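PDB 1JL5: outer membrane protein YopM, which probably acts as a leucine-rich-repeat effector that alters host cell physiology and promotes bacterial survival in host tissues. Local coordinates for residues T198-D203 against L215-I220; K166-L171 against E187-Q192. One frame throughout, in Å; residues are numbered along the deposited sequence.

Contact 1. Residues T198-D203 against L215-I220; sequences TAIYAD and LSLESI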
ATOM      1  N   THR A 198       7.447   5.296  35.695  1.00 26.25           N
ATOM      2  CA  THR A 198       8.532   5.347  34.739  1.00 28.02           C
ATOM      3  C   THR A 198       8.028   5.378  33.308  1.00 27.25           C
ATOM      4  O   THR A 198       8.731   5.819  32.405  1.00 27.82           O
ATOM      5  CB  THR A 198       9.441   4.139  34.902  1.00 28.84           C
ATOM      6  OG1 THR A 198       8.706   2.958  34.583  1.00 30.17           O
ATOM      7  CG2 THR A 198       9.938   4.043  36.336  1.00 29.72           C
ATOM      8  N   ALA A 199       6.808   4.911  33.094  1.00 26.51           N
ATOM      9  CA  ALA A 199       6.268   4.898  31.747  1.00 26.91           C
ATOM     10  C   ALA A 199       4.827   5.343  31.696  1.00 26.47           C
ATOM     11  O   ALA A 199       3.978   4.857  32.440  1.00 26.57           O
ATOM     12  CB  ALA A 199       6.405   3.508  31.141  1.00 26.88           C
ATOM     13  N   ILE A 200       4.563   6.284  30.804  1.00 26.44           N
ATOM     14  CA  ILE A 200       3.222   6.792  30.620  1.00 25.61           C
ATOM     15  C   ILE A 200       2.869   6.688  29.154  1.00 26.12           C
ATOM     16  O   ILE A 200       3.587   7.193  28.291  1.00 26.04           O
ATOM     17  CB  ILE A 200       3.095   8.279  30.986  1.00 27.03           C
ATOM     18  CG1 ILE A 200       3.422   8.499  32.459  1.00 27.49           C
ATOM     19  CG2 ILE A 200       1.682   8.766  30.664  1.00 24.52           C
ATOM     20  CD1 ILE A 200       3.487   9.964  32.828  1.00 29.28           C
ATOM     21  N   TYR A 201       1.773   6.007  28.877  1.00 26.61           N
ATOM     22  CA  TYR A 201       1.279   5.895  27.524  1.00 25.79           C
ATOM     23  C   TYR A 201      -0.063   6.572  27.644  1.00 25.52           C
ATOM     24  O   TYR A 201      -0.942   6.109  28.370  1.00 24.77           O
ATOM     25  CB  TYR A 201       1.124   4.436  27.104  1.00 28.14           C
ATOM     26  CG  TYR A 201       2.444   3.730  26.970  1.00 30.03           C
ATOM     27  CD1 TYR A 201       3.148   3.311  28.095  1.00 32.93           C
ATOM     28  CD2 TYR A 201       3.011   3.510  25.717  1.00 33.28           C
ATOM     29  CE1 TYR A 201       4.387   2.693  27.977  1.00 34.03           C
ATOM     30  CE2 TYR A 201       4.250   2.892  25.590  1.00 34.51           C
ATOM     31  CZ  TYR A 201       4.930   2.487  26.726  1.00 33.97           C
ATOM     32  OH  TYR A 201       6.153   1.875  26.613  1.00 37.02           O
ATOM     33  N   ALA A 202      -0.194   7.706  26.974  1.00 24.46           N
ATOM     34  CA  ALA A 202      -1.424   8.466  27.014  1.00 23.40           C
ATOM     35  C   ALA A 202      -1.664   8.985  25.610  1.00 22.41           C
ATOM     36  O   ALA A 202      -2.366   9.964  25.401  1.00 22.16           O
ATOM     37  CB  ALA A 202      -1.294   9.617  27.996  1.00 23.87           C
ATOM     38  N   ASP A 203      -1.052   8.318  24.646  1.00 22.06           N
ATOM     39  CA  ASP A 203      -1.215   8.692  23.256  1.00 23.12           C
ATOM     40  C   ASP A 203      -2.669   8.473  22.882  1.00 23.21           C
ATOM     41  O   ASP A 203      -3.412   7.795  23.596  1.00 23.83           O
ATOM     42  CB  ASP A 203      -0.354   7.805  22.372  1.00 22.01           C
ATOM     43  CG  ASP A 203      -0.642   6.337  22.592  1.00 24.91           C
ATOM     44  OD1 ASP A 203      -0.369   5.845  23.708  1.00 25.23           O
ATOM     45  OD2 ASP A 203      -1.154   5.681  21.666  1.00 25.30           O
ATOM     46  N   LEU A 215       9.741  12.785  38.172  1.00 30.50           N
ATOM     47  CA  LEU A 215      11.177  12.653  38.029  1.00 30.59           C
ATOM     48  C   LEU A 215      11.544  11.243  37.590  1.00 28.35           C
ATOM     49  O   LEU A 215      12.537  11.027  36.903  1.00 29.13           O
ATOM     50  CB  LEU A 215      11.841  12.950  39.372  1.00 33.49           C
ATOM     51  CG  LEU A 215      13.356  12.796  39.433  1.00 36.93           C
ATOM     52  CD1 LEU A 215      13.994  13.919  38.636  1.00 38.07           C
ATOM     53  CD2 LEU A 215      13.821  12.840  40.886  1.00 38.12           C
ATOM     54  N   SER A 216      10.736  10.280  38.001  1.00 26.78           N
ATOM     55  CA  SER A 216      10.997   8.888  37.677  1.00 25.99           C
ATOM     56  C   SER A 216      10.677   8.506  36.241  1.00 24.79           C
ATOM     57  O   SER A 216      11.141   7.476  35.760  1.00 25.77           O
ATOM     58  CB  SER A 216      10.189   7.992  38.609  1.00 25.48           C
ATOM     59  OG  SER A 216       8.816   8.319  38.520  1.00 28.20           O
ATOM     60  N   LEU A 217       9.895   9.330  35.555  1.00 24.26           N
ATOM     61  CA  LEU A 217       9.494   9.005  34.190  1.00 22.71           C
ATOM     62  C   LEU A 217      10.658   8.669  33.273  1.00 22.49           C
ATOM     63  O   LEU A 217      11.610   9.427  33.142  1.00 22.26           O
ATOM     64  CB  LEU A 217       8.681  10.150  33.580  1.00 23.18           C
ATOM     65  CG  LEU A 217       7.806   9.723  32.397  1.00 23.16           C
ATOM     66  CD1 LEU A 217       6.767   8.713  32.894  1.00 21.60           C
ATOM     67  CD2 LEU A 217       7.119  10.929  31.785  1.00 23.19           C
ATOM     68  N   GLU A 218      10.577   7.513  32.637  1.00 23.02           N
ATOM     69  CA  GLU A 218      11.618   7.097  31.719  1.00 26.38           C
ATOM     70  C   GLU A 218      11.053   7.158  30.321  1.00 25.02           C
ATOM     71  O   GLU A 218      11.777   7.294  29.337  1.00 26.83           O
ATOM     72  CB  GLU A 218      12.051   5.670  32.024  1.00 27.95           C
ATOM     73  CG  GLU A 218      12.420   5.456  33.473  1.00 32.97           C
ATOM     74  CD  GLU A 218      13.055   4.111  33.699  1.00 35.12           C
ATOM     75  OE1 GLU A 218      12.618   3.139  33.051  1.00 36.37           O
ATOM     76  OE2 GLU A 218      13.982   4.024  34.529  1.00 41.60           O
ATOM     77  N   SER A 219       9.738   7.073  30.241  1.00 24.48           N
ATOM     78  CA  SER A 219       9.100   7.077  28.952  1.00 24.87           C
ATOM     79  C   SER A 219       7.712   7.665  28.977  1.00 23.18           C
ATOM     80  O   SER A 219       6.923   7.418  29.893  1.00 23.63           O
ATOM     81  CB  SER A 219       9.036   5.645  28.424  1.00 23.87           C
ATOM     82  OG  SER A 219       8.478   5.615  27.130  1.00 36.61           O
ATOM     83  N   ILE A 220       7.424   8.473  27.971  1.00 22.24           N
ATOM     84  CA  ILE A 220       6.111   9.047  27.841  1.00 20.55           C
ATOM     85  C   ILE A 220       5.746   8.994  26.374  1.00 21.79           C
ATOM     86  O   ILE A 220       6.465   9.500  25.504  1.00 21.67           O
ATOM     87  CB  ILE A 220       6.017  10.499  28.364  1.00 23.15           C
ATOM     88  CG1 ILE A 220       4.555  10.962  28.274  1.00 22.19           C
ATOM     89  CG2 ILE A 220       6.937  11.420  27.580  1.00 20.29           C
ATOM     90  CD1 ILE A 220       4.241  12.178  29.085  1.00 27.08           C
TER
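Ser216 opens the contact through its backbone: its O receives a CA-H...O approach from Thr198 CA, while its hydroxyl is used elsewhere, on Leu197 O. Leu217 comes next and reaches in chiefly with CD1, CD2 lying farther off, against Ile200 CD1. Its chi1 of -159° swings CG toward the Ile200 side, and the next torsion (63°) turns CD1 onto Ile200 CG1 at 3.4 Å, a tight fit for two carbons; the two side chains are roughly perpendicular.

Glu218 begins the polar part. Its N donates to Thr198 O at 2.5 Å, unusually short, so the exact length is doubtful; the same oxygen takes Ser219 N at 2.7 Å, almost head-on to the carbonyl. Two consecutive amides, of Glu218 and Ser219, thus share Thr198 O as acceptor where the loop runs into the strand, directly before the bridge Ala199-Ser219. The Glu218 side chain runs beside Thr198 and points the same way, touching mainly through its aliphatic part, with CG 3.6 Å from Thr198 CB; Thr198 OG1 is bound instead to Glu176 O.

Ser219 then returns the bonding, its O accepting from Ile200 N at 2.8 Å. That oxygen is also met by Ala199 CA at 3.2 Å, a CA-H...O contact of the kind that accompanies parallel strand pairing. Ile220 ends the segment: its CG1 packs 4.1 Å from Ile200 CB on the buried face, whereas Ala199 and Ser219 lie on the other.

The bridges Ala199-Ser219 and Ile200-Ile220 are parallel, joining successive turns of a leucine-rich-repeat solenoid. Strand 199-201 is hydrogen-bonded on its other edge to strand 177-179, where Tyr201 meets the ring of Phe177. Beyond 219-221 the series continues with strand 241-243, whose Thr241 and Ile242 receive Ser219 and Ile220.

Contact 2. Residues K166-L171 against E187-Q192; sequences KKLPDL and ELPELQ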
ATOM      1  N   LYS A 166     -12.714   9.014  29.896  1.00 33.09           N
ATOM      2  CA  LYS A 166     -12.740  10.451  29.660  1.00 37.03           C
ATOM      3  C   LYS A 166     -11.765  11.041  30.664  1.00 37.44           C
ATOM      4  O   LYS A 166     -11.205  12.116  30.457  1.00 38.21           O
ATOM      5  CB  LYS A 166     -14.138  11.014  29.910  1.00 39.84           C
ATOM      6  CG  LYS A 166     -15.211  10.463  28.979  1.00 45.99           C
ATOM      7  CD  LYS A 166     -15.177  11.116  27.602  1.00 49.96           C
ATOM      8  CE  LYS A 166     -15.598  12.582  27.666  1.00 53.09           C
ATOM      9  NZ  LYS A 166     -15.678  13.210  26.311  1.00 55.09           N
ATOM     10  N   LYS A 167     -11.567  10.317  31.758  1.00 37.66           N
ATOM     11  CA  LYS A 167     -10.662  10.752  32.804  1.00 38.40           C
ATOM     12  C   LYS A 167     -10.062   9.554  33.511  1.00 36.24           C
ATOM     13  O   LYS A 167     -10.631   8.468  33.508  1.00 35.98           O
ATOM     14  CB  LYS A 167     -11.413  11.611  33.834  1.00 42.00           C
ATOM     15  CG  LYS A 167     -12.047  12.856  33.241  1.00 47.93           C
ATOM     16  CD  LYS A 167     -12.694  13.737  34.301  1.00 52.43           C
ATOM     17  CE  LYS A 167     -13.179  15.044  33.680  1.00 54.76           C
ATOM     18  NZ  LYS A 167     -13.710  16.005  34.685  1.00 57.48           N
ATOM     19  N   LEU A 168      -8.884   9.755  34.083  1.00 33.27           N
ATOM     20  CA  LEU A 168      -8.217   8.709  34.833  1.00 32.83           C
ATOM     21  C   LEU A 168      -8.286   9.131  36.280  1.00 32.66           C
ATOM     22  O   LEU A 168      -8.070  10.296  36.601  1.00 33.50           O
ATOM     23  CB  LEU A 168      -6.749   8.582  34.438  1.00 31.45           C
ATOM     24  CG  LEU A 168      -6.425   7.967  33.085  1.00 32.79           C
ATOM     25  CD1 LEU A 168      -4.913   7.870  32.945  1.00 30.68           C
ATOM     26  CD2 LEU A 168      -7.069   6.584  32.977  1.00 33.00           C
ATOM     27  N   PRO A 169      -8.620   8.201  37.178  1.00 33.37           N
ATOM     28  CA  PRO A 169      -8.680   8.591  38.587  1.00 33.53           C
ATOM     29  C   PRO A 169      -7.249   8.954  38.978  1.00 33.98           C
ATOM     30  O   PRO A 169      -6.308   8.624  38.251  1.00 33.84           O
ATOM     31  CB  PRO A 169      -9.152   7.313  39.275  1.00 32.33           C
ATOM     32  CG  PRO A 169      -9.958   6.632  38.207  1.00 34.03           C
ATOM     33  CD  PRO A 169      -9.101   6.824  36.987  1.00 32.52           C
ATOM     34  N   ASP A 170      -7.068   9.634  40.101  1.00 34.66           N
ATOM     35  CA  ASP A 170      -5.715   9.969  40.503  1.00 34.51           C
ATOM     36  C   ASP A 170      -4.957   8.663  40.626  1.00 33.51           C
ATOM     37  O   ASP A 170      -5.522   7.637  40.998  1.00 32.16           O
ATOM     38  CB  ASP A 170      -5.711  10.740  41.820  1.00 37.46           C
ATOM     39  CG  ASP A 170      -6.299  12.121  41.669  1.00 39.69           C
ATOM     40  OD1 ASP A 170      -6.188  12.688  40.560  1.00 41.93           O
ATOM     41  OD2 ASP A 170      -6.860  12.641  42.651  1.00 43.89           O
ATOM     42  N   LEU A 171      -3.675   8.698  40.299  1.00 31.88           N
ATOM     43  CA  LEU A 171      -2.874   7.494  40.321  1.00 31.25           C
ATOM     44  C   LEU A 171      -2.242   7.171  41.661  1.00 32.22           C
ATOM     45  O   LEU A 171      -1.928   8.062  42.449  1.00 32.51           O
ATOM     46  CB  LEU A 171      -1.805   7.593  39.239  1.00 30.40           C
ATOM     47  CG  LEU A 171      -2.439   7.910  37.881  1.00 30.61           C
ATOM     48  CD1 LEU A 171      -1.354   8.196  36.859  1.00 31.41           C
ATOM     49  CD2 LEU A 171      -3.326   6.743  37.447  1.00 28.96           C
ATOM     50  N   GLU A 187      -7.432  15.162  30.012  1.00 32.38           N
ATOM     51  CA  GLU A 187      -6.404  15.489  30.982  1.00 34.22           C
ATOM     52  C   GLU A 187      -5.928  14.203  31.617  1.00 32.81           C
ATOM     53  O   GLU A 187      -6.638  13.203  31.624  1.00 33.65           O
ATOM     54  CB  GLU A 187      -6.948  16.384  32.094  1.00 36.77           C
ATOM     55  CG  GLU A 187      -7.394  17.763  31.665  1.00 44.00           C
ATOM     56  CD  GLU A 187      -7.970  18.552  32.829  1.00 48.17           C
ATOM     57  OE1 GLU A 187      -7.254  18.730  33.840  1.00 49.02           O
ATOM     58  OE2 GLU A 187      -9.136  18.988  32.733  1.00 50.70           O
ATOM     59  N   LEU A 188      -4.712  14.236  32.135  1.00 30.16           N
ATOM     60  CA  LEU A 188      -4.158  13.096  32.826  1.00 29.24           C
ATOM     61  C   LEU A 188      -4.141  13.551  34.270  1.00 29.46           C
ATOM     62  O   LEU A 188      -4.070  14.746  34.543  1.00 29.53           O
ATOM     63  CB  LEU A 188      -2.731  12.812  32.366  1.00 28.17           C
ATOM     64  CG  LEU A 188      -2.548  12.160  30.994  1.00 27.56           C
ATOM     65  CD1 LEU A 188      -1.065  11.977  30.717  1.00 25.68           C
ATOM     66  CD2 LEU A 188      -3.266  10.818  30.963  1.00 27.73           C
ATOM     67  N   PRO A 189      -4.249  12.618  35.215  1.00 29.48           N
ATOM     68  CA  PRO A 189      -4.220  13.076  36.601  1.00 30.30           C
ATOM     69  C   PRO A 189      -2.811  13.579  36.878  1.00 31.06           C
ATOM     70  O   PRO A 189      -1.915  13.403  36.053  1.00 30.35           O
ATOM     71  CB  PRO A 189      -4.560  11.814  37.385  1.00 28.58           C
ATOM     72  CG  PRO A 189      -4.000  10.727  36.517  1.00 30.35           C
ATOM     73  CD  PRO A 189      -4.425  11.159  35.138  1.00 28.48           C
ATOM     74  N   GLU A 190      -2.617  14.219  38.022  1.00 32.63           N
ATOM     75  CA  GLU A 190      -1.301  14.717  38.378  1.00 33.11           C
ATOM     76  C   GLU A 190      -0.358  13.529  38.343  1.00 32.16           C
ATOM     77  O   GLU A 190      -0.710  12.436  38.779  1.00 30.64           O
ATOM     78  CB  GLU A 190      -1.332  15.332  39.775  1.00 36.65           C
ATOM     79  CG  GLU A 190       0.013  15.824  40.257  1.00 42.82           C
ATOM     80  CD  GLU A 190      -0.087  16.537  41.585  1.00 46.15           C
ATOM     81  OE1 GLU A 190      -0.614  15.934  42.545  1.00 48.54           O
ATOM     82  OE2 GLU A 190       0.364  17.699  41.665  1.00 49.27           O
ATOM     83  N   LEU A 191       0.843  13.742  37.824  1.00 31.44           N
ATOM     84  CA  LEU A 191       1.801  12.657  37.708  1.00 32.23           C
ATOM     85  C   LEU A 191       3.115  12.936  38.413  1.00 32.53           C
ATOM     86  O   LEU A 191       3.784  12.016  38.873  1.00 31.87           O
ATOM     87  CB  LEU A 191       2.092  12.399  36.230  1.00 31.96           C
ATOM     88  CG  LEU A 191       0.878  12.209  35.322  1.00 32.14           C
ATOM     89  CD1 LEU A 191       1.311  12.288  33.861  1.00 31.51           C
ATOM     90  CD2 LEU A 191       0.216  10.877  35.632  1.00 31.20           C
ATOM     91  N   GLN A 192       3.482  14.210  38.479  1.00 34.54           N
ATOM     92  CA  GLN A 192       4.746  14.620  39.074  1.00 37.35           C
ATOM     93  C   GLN A 192       5.028  14.042  40.452  1.00 36.91           C
ATOM     94  O   GLN A 192       6.184  13.917  40.840  1.00 37.41           O
ATOM     95  CB  GLN A 192       4.828  16.148  39.123  1.00 37.58           C
ATOM     96  CG  GLN A 192       3.917  16.804  40.142  1.00 41.15           C
ATOM     97  CD  GLN A 192       3.810  18.299  39.927  1.00 43.14           C
ATOM     98  OE1 GLN A 192       4.817  18.982  39.727  1.00 44.25           O
ATOM     99  NE2 GLN A 192       2.587  18.819  39.966  1.00 44.82           N
TER
HETATM  100  O   HOH W   1      -9.691  14.005  31.343  1.00 43.02           O
HETATM  101  O   HOH W   2      -7.600  12.022  33.746  1.00 33.62           O
HETATM  102  O   HOH W   3      -4.784  14.716  39.675  1.00 32.25           O
HETATM  103  O   HOH W   4      -2.578  11.214  40.139  1.00 29.81           O
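A chi1 of -73° in Leu168 sets CG anti to the carbonyl carbon and helps bring CD1 alongside Leu188 CD2, while -53° in Leu171 lays its CG on Pro189 CG, 3.5 Å away. Leu168 also touches the ring with CB, 3.5 Å from Pro189 CD, a contact owed to the backbone, which directs CB at the other segment. The Leu171 side chain stands roughly perpendicular to the proline, and its CD1 comes within 3.3 Å of Leu191 CD2, a close fit for two methyls. Asp170 and the Pro189 ring run antiparallel, Asp170 OD1 lying 3.7 Å from Pro189 CB.

The polar link is made by water. Water 2 accepts from Leu168 N and donates to Glu187 O, and water 4 connects Leu171 N to Glu190 O in the same sense. Water 1 joins Lys166 O to Glu187 N, while water 3 donates a hydrogen bond to Asp170 OD1 and accepts one from Glu190 N.

Equivalent Leu-Pro-x-Leu segments of LRR 5 and LRR 6, in the non-strand part of each turn, stack with leucines turned into the solenoid core. Leu168 and Leu171 reach Ile178 of strand 177-179, and Leu188 continues the core to Leu207.

Overall arrangement
Both contacts join adjacent turns of the same solenoid, but on different flanks. Contact 1 is a partly buried pairing of strands, held by direct backbone hydrogen bonds, with carbon contacts on its inner face. Contact 2 joins irregular loops further from the centre of the chain; most of its touching residues are buried, yet water bridges do the work that amide-to-carbonyl bonds do between the strands. Their centres are 13 Å apart and they meet in the shared core: Ile200 CD1 packs 3.3 Å from Leu191 CD1, and Ala202 CB 3.6 Å from Leu188 CD1. Along the chain they run in series, contact 2 closing before contact 1 opens.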